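Local coordinates for protein MJ1225 (Methanocaldococcus jannaschii, PDB 3KH5) that binds AMP and ADP through its CBS domains and is probably an archaeal counterpart of the gamma subunit of AMP-activated protein kinase, at residues V3-I8 and E99-I103; L140-I144 and L242-E247. One frame throughout, in Å; residues are numbered along the deposited sequence.

Contact 1: residues V3-I8 and E99-I103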
ATOM      1  N   VAL A   3      -6.974  16.082  20.983  1.00 66.06           N
ATOM      2  CA  VAL A   3      -7.941  15.399  20.071  1.00 66.05           C
ATOM      3  C   VAL A   3      -7.505  13.942  19.880  1.00 66.03           C
ATOM      4  O   VAL A   3      -6.677  13.653  19.011  1.00 66.02           O
ATOM      5  CB  VAL A   3      -8.030  16.114  18.691  1.00 66.07           C
ATOM      6  CG1 VAL A   3      -9.190  15.563  17.869  1.00 66.06           C
ATOM      7  CG2 VAL A   3      -8.173  17.624  18.864  1.00 66.11           C
ATOM      8  N   ARG A   4      -8.065  13.030  20.677  1.00 66.00           N
ATOM      9  CA  ARG A   4      -7.586  11.642  20.689  1.00 66.05           C
ATOM     10  C   ARG A   4      -7.865  10.903  19.387  1.00 65.85           C
ATOM     11  O   ARG A   4      -8.979  10.962  18.857  1.00 65.74           O
ATOM     12  CB  ARG A   4      -8.132  10.860  21.889  1.00 66.18           C
ATOM     13  CG  ARG A   4      -7.818  11.516  23.215  1.00 67.22           C
ATOM     14  CD  ARG A   4      -7.082  10.588  24.157  1.00 69.07           C
ATOM     15  NE  ARG A   4      -5.845  11.227  24.601  1.00 70.68           N
ATOM     16  CZ  ARG A   4      -5.749  12.095  25.606  1.00 71.64           C
ATOM     17  NH1 ARG A   4      -6.820  12.438  26.317  1.00 72.02           N
ATOM     18  NH2 ARG A   4      -4.568  12.619  25.909  1.00 71.99           N
ATOM     19  N   VAL A   5      -6.839  10.216  18.878  1.00 65.85           N
ATOM     20  CA  VAL A   5      -6.963   9.425  17.647  1.00 65.94           C
ATOM     21  C   VAL A   5      -8.063   8.384  17.771  1.00 66.35           C
ATOM     22  O   VAL A   5      -8.745   8.080  16.788  1.00 66.25           O
ATOM     23  CB  VAL A   5      -5.639   8.715  17.210  1.00 65.84           C
ATOM     24  CG1 VAL A   5      -4.635   9.714  16.695  1.00 65.73           C
ATOM     25  CG2 VAL A   5      -5.047   7.852  18.330  1.00 65.70           C
ATOM     26  N   MET A   6      -8.231   7.846  18.980  1.00 67.07           N
ATOM     27  CA  MET A   6      -9.296   6.888  19.262  1.00 67.94           C
ATOM     28  C   MET A   6     -10.679   7.431  18.902  1.00 68.71           C
ATOM     29  O   MET A   6     -11.586   6.655  18.587  1.00 68.76           O
ATOM     30  CB  MET A   6      -9.261   6.433  20.725  1.00 67.83           C
ATOM     31  CG  MET A   6      -8.277   5.300  21.006  1.00 67.78           C
ATOM     32  SD  MET A   6      -8.467   3.869  19.915  1.00 67.75           S
ATOM     33  CE  MET A   6     -10.060   3.180  20.503  1.00 67.79           C
ATOM     34  N   LYS A   7     -10.836   8.756  18.940  1.00 69.81           N
ATOM     35  CA  LYS A   7     -12.095   9.406  18.554  1.00 70.95           C
ATOM     36  C   LYS A   7     -12.432   9.246  17.068  1.00 71.68           C
ATOM     37  O   LYS A   7     -13.607   9.225  16.694  1.00 71.73           O
ATOM     38  CB  LYS A   7     -12.106  10.890  18.943  1.00 70.96           C
ATOM     39  CG  LYS A   7     -12.648  11.173  20.340  1.00 71.36           C
ATOM     40  CD  LYS A   7     -11.541  11.344  21.368  1.00 71.85           C
ATOM     41  CE  LYS A   7     -12.098  11.255  22.787  1.00 72.04           C
ATOM     42  NZ  LYS A   7     -11.152  11.873  23.791  1.00 72.10           N
ATOM     43  N   ILE A   8     -11.400   9.143  16.232  1.00 72.66           N
ATOM     44  CA  ILE A   8     -11.573   8.891  14.800  1.00 73.63           C
ATOM     45  C   ILE A   8     -11.517   7.407  14.514  1.00 74.27           C
ATOM     46  O   ILE A   8     -12.182   6.910  13.593  1.00 74.38           O
ATOM     47  CB  ILE A   8     -10.447   9.523  13.972  1.00 73.60           C
ATOM     48  CG1 ILE A   8     -10.408  11.040  14.170  1.00 73.61           C
ATOM     49  CG2 ILE A   8     -10.576   9.156  12.486  1.00 73.66           C
ATOM     50  CD1 ILE A   8      -9.022  11.612  13.933  1.00 73.59           C
ATOM     51  N   GLU A  99      -3.094   4.166  23.074  1.00 47.25           N
ATOM     52  CA  GLU A  99      -4.540   4.462  23.011  1.00 48.76           C
ATOM     53  C   GLU A  99      -4.916   5.892  23.439  1.00 49.32           C
ATOM     54  O   GLU A  99      -6.034   6.355  23.176  1.00 49.49           O
ATOM     55  CB  GLU A  99      -5.419   3.392  23.704  1.00 48.97           C
ATOM     56  CG  GLU A  99      -5.017   2.977  25.125  1.00 50.25           C
ATOM     57  CD  GLU A  99      -5.974   1.949  25.744  1.00 51.74           C
ATOM     58  OE1 GLU A  99      -7.078   1.724  25.189  1.00 52.27           O
ATOM     59  OE2 GLU A  99      -5.624   1.370  26.796  1.00 52.28           O
ATOM     60  N   ASN A 100      -3.971   6.588  24.074  1.00 49.89           N
ATOM     61  CA  ASN A 100      -4.158   7.991  24.448  1.00 50.30           C
ATOM     62  C   ASN A 100      -3.433   8.997  23.547  1.00 49.99           C
ATOM     63  O   ASN A 100      -3.289  10.167  23.910  1.00 50.02           O
ATOM     64  CB  ASN A 100      -3.792   8.229  25.924  1.00 50.68           C
ATOM     65  CG  ASN A 100      -2.312   8.012  26.219  1.00 51.56           C
ATOM     66  OD1 ASN A 100      -1.798   6.896  26.116  1.00 52.36           O
ATOM     67  ND2 ASN A 100      -1.625   9.083  26.603  1.00 52.29           N
ATOM     68  N   ALA A 101      -2.985   8.540  22.378  1.00 49.45           N
ATOM     69  CA  ALA A 101      -2.343   9.413  21.394  1.00 48.87           C
ATOM     70  C   ALA A 101      -3.359  10.365  20.773  1.00 48.55           C
ATOM     71  O   ALA A 101      -4.518   9.989  20.565  1.00 48.50           O
ATOM     72  CB  ALA A 101      -1.682   8.578  20.310  1.00 48.84           C
ATOM     73  N   ASP A 102      -2.927  11.590  20.479  0.50 48.34           N
ATOM     74  CA  ASP A 102      -3.782  12.547  19.783  0.50 48.14           C
ATOM     75  C   ASP A 102      -3.457  12.576  18.294  0.50 48.00           C
ATOM     76  O   ASP A 102      -2.450  12.013  17.856  0.50 47.99           O
ATOM     77  CB  ASP A 102      -3.665  13.956  20.384  0.50 48.14           C
ATOM     78  CG  ASP A 102      -2.486  14.733  19.828  0.50 48.17           C
ATOM     79  OD1 ASP A 102      -1.406  14.128  19.645  0.50 47.94           O
ATOM     80  OD2 ASP A 102      -2.639  15.951  19.588  0.50 48.40           O
ATOM     81  N   ILE A 103      -4.327  13.237  17.537  1.00 47.87           N
ATOM     82  CA  ILE A 103      -4.199  13.385  16.082  1.00 47.54           C
ATOM     83  C   ILE A 103      -2.867  13.973  15.581  1.00 46.96           C
ATOM     84  O   ILE A 103      -2.350  13.552  14.539  1.00 46.83           O
ATOM     85  CB  ILE A 103      -5.375  14.255  15.567  1.00 47.69           C
ATOM     86  CG1 ILE A 103      -5.797  13.838  14.154  1.00 48.00           C
ATOM     87  CG2 ILE A 103      -5.058  15.764  15.684  1.00 47.75           C
ATOM     88  CD1 ILE A 103      -7.121  14.525  13.665  1.00 48.45           C
TER
HETATM   89  O   HOH W   1      -6.359   8.103  21.364  1.00 55.07           O
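Val3 and Ile103, and Val5 and Ala101, are joined by two backbone hydrogen bonds that flank the pair Arg4 and Asp102. Ile103 N gives its hydrogen to Val3 O at 2.8 Å, and Val5 N gives its own to Ala101 O at 2.9 Å, with 165° at the hydrogen. Arg4 and Asp102 thus form a single antiparallel bridge of the non-hydrogen-bonded kind, with their CA atoms 4.0 Å apart. Ala101 O is gripped twice, because a water also donates to it. That water accepts from Met6 N at 3.0 Å and so ties the Met6 backbone to the other segment just beyond the bridge.

The Arg4 chain bends at chi2 and chi3 (-124° and 125°), which brings one edge of the guanidinium to Asn100 O. NE bonds to that oxygen at 2.9 Å, approaching from above the carbonyl plane, while NH2 adds a weak bond. A long, multiply donating side chain suits this exposed place, where it can hold the Asn100 carbonyl. On the inner side, apolar residues fit: Val5 CG2 packs on the Ala101 methyl. Ile8 crosses Ile103 at about a right angle, with Ile8 CD1 tight against Ile103 CD1 at 3.5 Å. Met6 lays CG against Glu99 O, 3.3 Å away.

Further out, Met6 and Ile8 rest on strand 127-132, and Ile8 also reaches helix 133-140. Asp102 OD1 bonds to Glu105 N, so the residue bridged to Arg4 is also the N-cap of helix 103-112; a short carboxylate suits that task. The arrangement joins the start of the first CBS repeat to the loop before helix 103-112 in the second, consistent with the paired CBS repeats of a Bateman module.

Contact 2: residues L140-I144 and L242-E247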
ATOM      1  N   LEU A 140     -10.680  15.376   8.883  1.00 41.99           N
ATOM      2  CA  LEU A 140     -10.275  16.788   8.831  1.00 42.70           C
ATOM      3  C   LEU A 140     -10.601  17.499   7.517  1.00 43.51           C
ATOM      4  O   LEU A 140     -10.221  18.658   7.323  1.00 43.47           O
ATOM      5  CB  LEU A 140      -8.775  16.920   9.126  1.00 42.50           C
ATOM      6  CG  LEU A 140      -8.246  16.365  10.453  1.00 42.15           C
ATOM      7  CD1 LEU A 140      -6.731  16.500  10.509  1.00 41.50           C
ATOM      8  CD2 LEU A 140      -8.887  17.056  11.655  1.00 42.42           C
ATOM      9  N   LEU A 141     -11.303  16.801   6.630  1.00 44.73           N
ATOM     10  CA  LEU A 141     -11.567  17.275   5.270  1.00 46.09           C
ATOM     11  C   LEU A 141     -12.214  18.659   5.238  1.00 47.15           C
ATOM     12  O   LEU A 141     -11.797  19.528   4.463  1.00 47.18           O
ATOM     13  CB  LEU A 141     -12.431  16.251   4.524  1.00 45.98           C
ATOM     14  CG  LEU A 141     -12.810  16.450   3.054  1.00 46.10           C
ATOM     15  CD1 LEU A 141     -11.602  16.330   2.137  1.00 45.81           C
ATOM     16  CD2 LEU A 141     -13.887  15.446   2.660  1.00 46.23           C
ATOM     17  N   ASP A 142     -13.221  18.861   6.087  1.00 48.59           N
ATOM     18  CA  ASP A 142     -13.910  20.147   6.159  1.00 50.02           C
ATOM     19  C   ASP A 142     -13.023  21.281   6.708  1.00 50.53           C
ATOM     20  O   ASP A 142     -13.371  22.457   6.572  1.00 50.68           O
ATOM     21  CB  ASP A 142     -15.233  20.028   6.937  1.00 50.28           C
ATOM     22  CG  ASP A 142     -15.031  19.808   8.429  1.00 51.30           C
ATOM     23  OD1 ASP A 142     -13.956  20.150   8.956  1.00 52.20           O
ATOM     24  OD2 ASP A 142     -15.964  19.297   9.085  1.00 52.21           O
ATOM     25  N   LYS A 143     -11.885  20.928   7.314  1.00 51.08           N
ATOM     26  CA  LYS A 143     -10.951  21.934   7.861  1.00 51.55           C
ATOM     27  C   LYS A 143      -9.902  22.431   6.861  1.00 51.55           C
ATOM     28  O   LYS A 143      -9.120  23.330   7.183  1.00 51.61           O
ATOM     29  CB  LYS A 143     -10.233  21.417   9.122  1.00 51.74           C
ATOM     30  CG  LYS A 143     -11.133  20.784  10.173  1.00 52.75           C
ATOM     31  CD  LYS A 143     -12.039  21.809  10.849  1.00 54.45           C
ATOM     32  CE  LYS A 143     -13.101  21.131  11.713  1.00 55.25           C
ATOM     33  NZ  LYS A 143     -12.524  20.454  12.910  1.00 55.77           N
ATOM     34  N   ILE A 144      -9.872  21.847   5.665  1.00 51.57           N
ATOM     35  CA  ILE A 144      -8.991  22.340   4.608  1.00 51.61           C
ATOM     36  C   ILE A 144      -9.668  23.547   3.972  1.00 52.16           C
ATOM     37  O   ILE A 144     -10.815  23.449   3.525  1.00 52.13           O
ATOM     38  CB  ILE A 144      -8.724  21.271   3.515  1.00 51.40           C
ATOM     39  CG1 ILE A 144      -8.192  19.970   4.130  1.00 51.05           C
ATOM     40  CG2 ILE A 144      -7.747  21.811   2.467  1.00 51.13           C
ATOM     41  CD1 ILE A 144      -8.224  18.770   3.189  1.00 50.54           C
ATOM     42  N   LEU A 242      -6.901  21.684  -3.077  1.00 41.41           N
ATOM     43  CA  LEU A 242      -6.450  20.596  -2.216  1.00 41.01           C
ATOM     44  C   LEU A 242      -7.636  19.834  -1.654  1.00 40.91           C
ATOM     45  O   LEU A 242      -7.607  18.604  -1.578  1.00 40.72           O
ATOM     46  CB  LEU A 242      -5.569  21.112  -1.072  1.00 40.85           C
ATOM     47  CG  LEU A 242      -5.071  20.046  -0.082  1.00 40.61           C
ATOM     48  CD1 LEU A 242      -4.157  19.026  -0.765  1.00 39.99           C
ATOM     49  CD2 LEU A 242      -4.364  20.688   1.099  1.00 40.27           C
ATOM     50  N   LYS A 243      -8.677  20.572  -1.268  1.00 40.81           N
ATOM     51  CA  LYS A 243      -9.877  19.964  -0.700  1.00 40.75           C
ATOM     52  C   LYS A 243     -10.603  19.067  -1.699  1.00 40.46           C
ATOM     53  O   LYS A 243     -11.094  18.006  -1.316  1.00 40.42           O
ATOM     54  CB  LYS A 243     -10.832  21.014  -0.109  1.00 40.91           C
ATOM     55  CG  LYS A 243     -12.065  20.407   0.578  1.00 41.78           C
ATOM     56  CD  LYS A 243     -12.787  21.409   1.473  1.00 43.25           C
ATOM     57  CE  LYS A 243     -14.249  20.962   1.682  1.00 44.05           C
ATOM     58  NZ  LYS A 243     -15.000  21.932   2.527  1.00 44.72           N
ATOM     59  N   LYS A 244     -10.677  19.483  -2.963  1.00 40.22           N
ATOM     60  CA  LYS A 244     -11.289  18.648  -3.999  1.00 40.08           C
ATOM     61  C   LYS A 244     -10.521  17.334  -4.146  1.00 39.23           C
ATOM     62  O   LYS A 244     -11.119  16.253  -4.128  1.00 39.07           O
ATOM     63  CB  LYS A 244     -11.366  19.397  -5.338  1.00 40.49           C
ATOM     64  CG  LYS A 244     -11.541  18.483  -6.562  1.00 42.30           C
ATOM     65  CD  LYS A 244     -11.522  19.290  -7.858  1.00 44.94           C
ATOM     66  CE  LYS A 244     -11.210  18.393  -9.056  1.00 46.27           C
ATOM     67  NZ  LYS A 244     -12.335  17.473  -9.390  1.00 47.40           N
ATOM     68  N   ILE A 245      -9.198  17.441  -4.273  1.00 38.26           N
ATOM     69  CA  ILE A 245      -8.333  16.268  -4.399  1.00 37.19           C
ATOM     70  C   ILE A 245      -8.440  15.341  -3.180  1.00 36.54           C
ATOM     71  O   ILE A 245      -8.679  14.136  -3.344  1.00 36.30           O
ATOM     72  CB  ILE A 245      -6.864  16.661  -4.727  1.00 37.26           C
ATOM     73  CG1 ILE A 245      -6.780  17.342  -6.103  1.00 37.07           C
ATOM     74  CG2 ILE A 245      -5.929  15.453  -4.655  1.00 37.02           C
ATOM     75  CD1 ILE A 245      -7.500  16.611  -7.247  1.00 37.33           C
ATOM     76  N   ALA A 246      -8.297  15.900  -1.976  1.00 35.72           N
ATOM     77  CA  ALA A 246      -8.464  15.140  -0.728  1.00 35.11           C
ATOM     78  C   ALA A 246      -9.801  14.399  -0.672  1.00 34.69           C
ATOM     79  O   ALA A 246      -9.857  13.242  -0.246  1.00 34.64           O
ATOM     80  CB  ALA A 246      -8.313  16.054   0.483  1.00 35.18           C
ATOM     81  N   GLU A 247     -10.867  15.065  -1.109  1.00 34.15           N
ATOM     82  CA  GLU A 247     -12.198  14.460  -1.120  1.00 33.76           C
ATOM     83  C   GLU A 247     -12.298  13.286  -2.098  1.00 33.12           C
ATOM     84  O   GLU A 247     -12.893  12.256  -1.777  1.00 32.91           O
ATOM     85  CB  GLU A 247     -13.258  15.512  -1.439  1.00 33.97           C
ATOM     86  CG  GLU A 247     -14.692  14.995  -1.411  1.00 35.28           C
ATOM     87  CD  GLU A 247     -15.707  16.092  -1.668  1.00 37.03           C
ATOM     88  OE1 GLU A 247     -16.740  16.119  -0.967  1.00 37.95           O
ATOM     89  OE2 GLU A 247     -15.471  16.938  -2.560  1.00 37.69           O
TER
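Ala246 N bonds to Leu242 O at 2.8 Å, a regular helical bond that sets the side chains of both residues on the face turned to residues 140-144. On the same face, the methylenes of Lys243 pass over two carbonyls of the turn: Lys243 CD lies 3.7 Å from Leu141 O and 3.5 Å from Ile144 O. With CG anti to the backbone N (chi1 -176°) and the chain extended beyond it, the lysine runs alongside the turn and carries NZ outward past Asp142, to a long, weak ion pair with Glu146. Lysine suits this border because its stem is apolar and its tip can meet solvent. Were it cut back to an alanine, the two carbonyls would probably lose their aliphatic cover and Glu146 its distant ammonium partner.

Beside the lysine, the Ala246 methyl receives two branched residues: Leu141 CD1 at 3.7 Å and Ile144 CD1 at 3.8 Å. So small a side chain lets the turn come close to the helix. Leu141 also crosses Glu247 at about a right angle, and Ile144 CG2 meets Leu242 CD2 at 3.8 Å.

The contact thus packs the turn after helix 133-140, in the second CBS repeat, on the start of helix 242-252 in the fourth, joining the two CBS pairs away from the bound nucleotides. Leu242 and Ala246 also touch Val275 of helix 272-275, and Phe279, near the C terminus, packs on Leu140 and Ile144.

From the N terminus, contact 1 closes a loop holding the first CBS repeat and the opening of the second, bringing residues 3-8 to the start of helix 103-112. The chain then runs through strand 127-132 and helix 133-140 before contact 2 opens; that second loop returns at helix 242-252, in the fourth repeat. The loops follow in series, neither nesting nor crossing. They nevertheless meet: Ile103 CD1 packs on Leu140 CD2 at 3.7 Å, so the start of helix 103-112 and the end of helix 133-140 bring the two contacts side by side. Contact 1 ties repeats one and two within a pair; contact 2 ties the second to the fourth, across pairs.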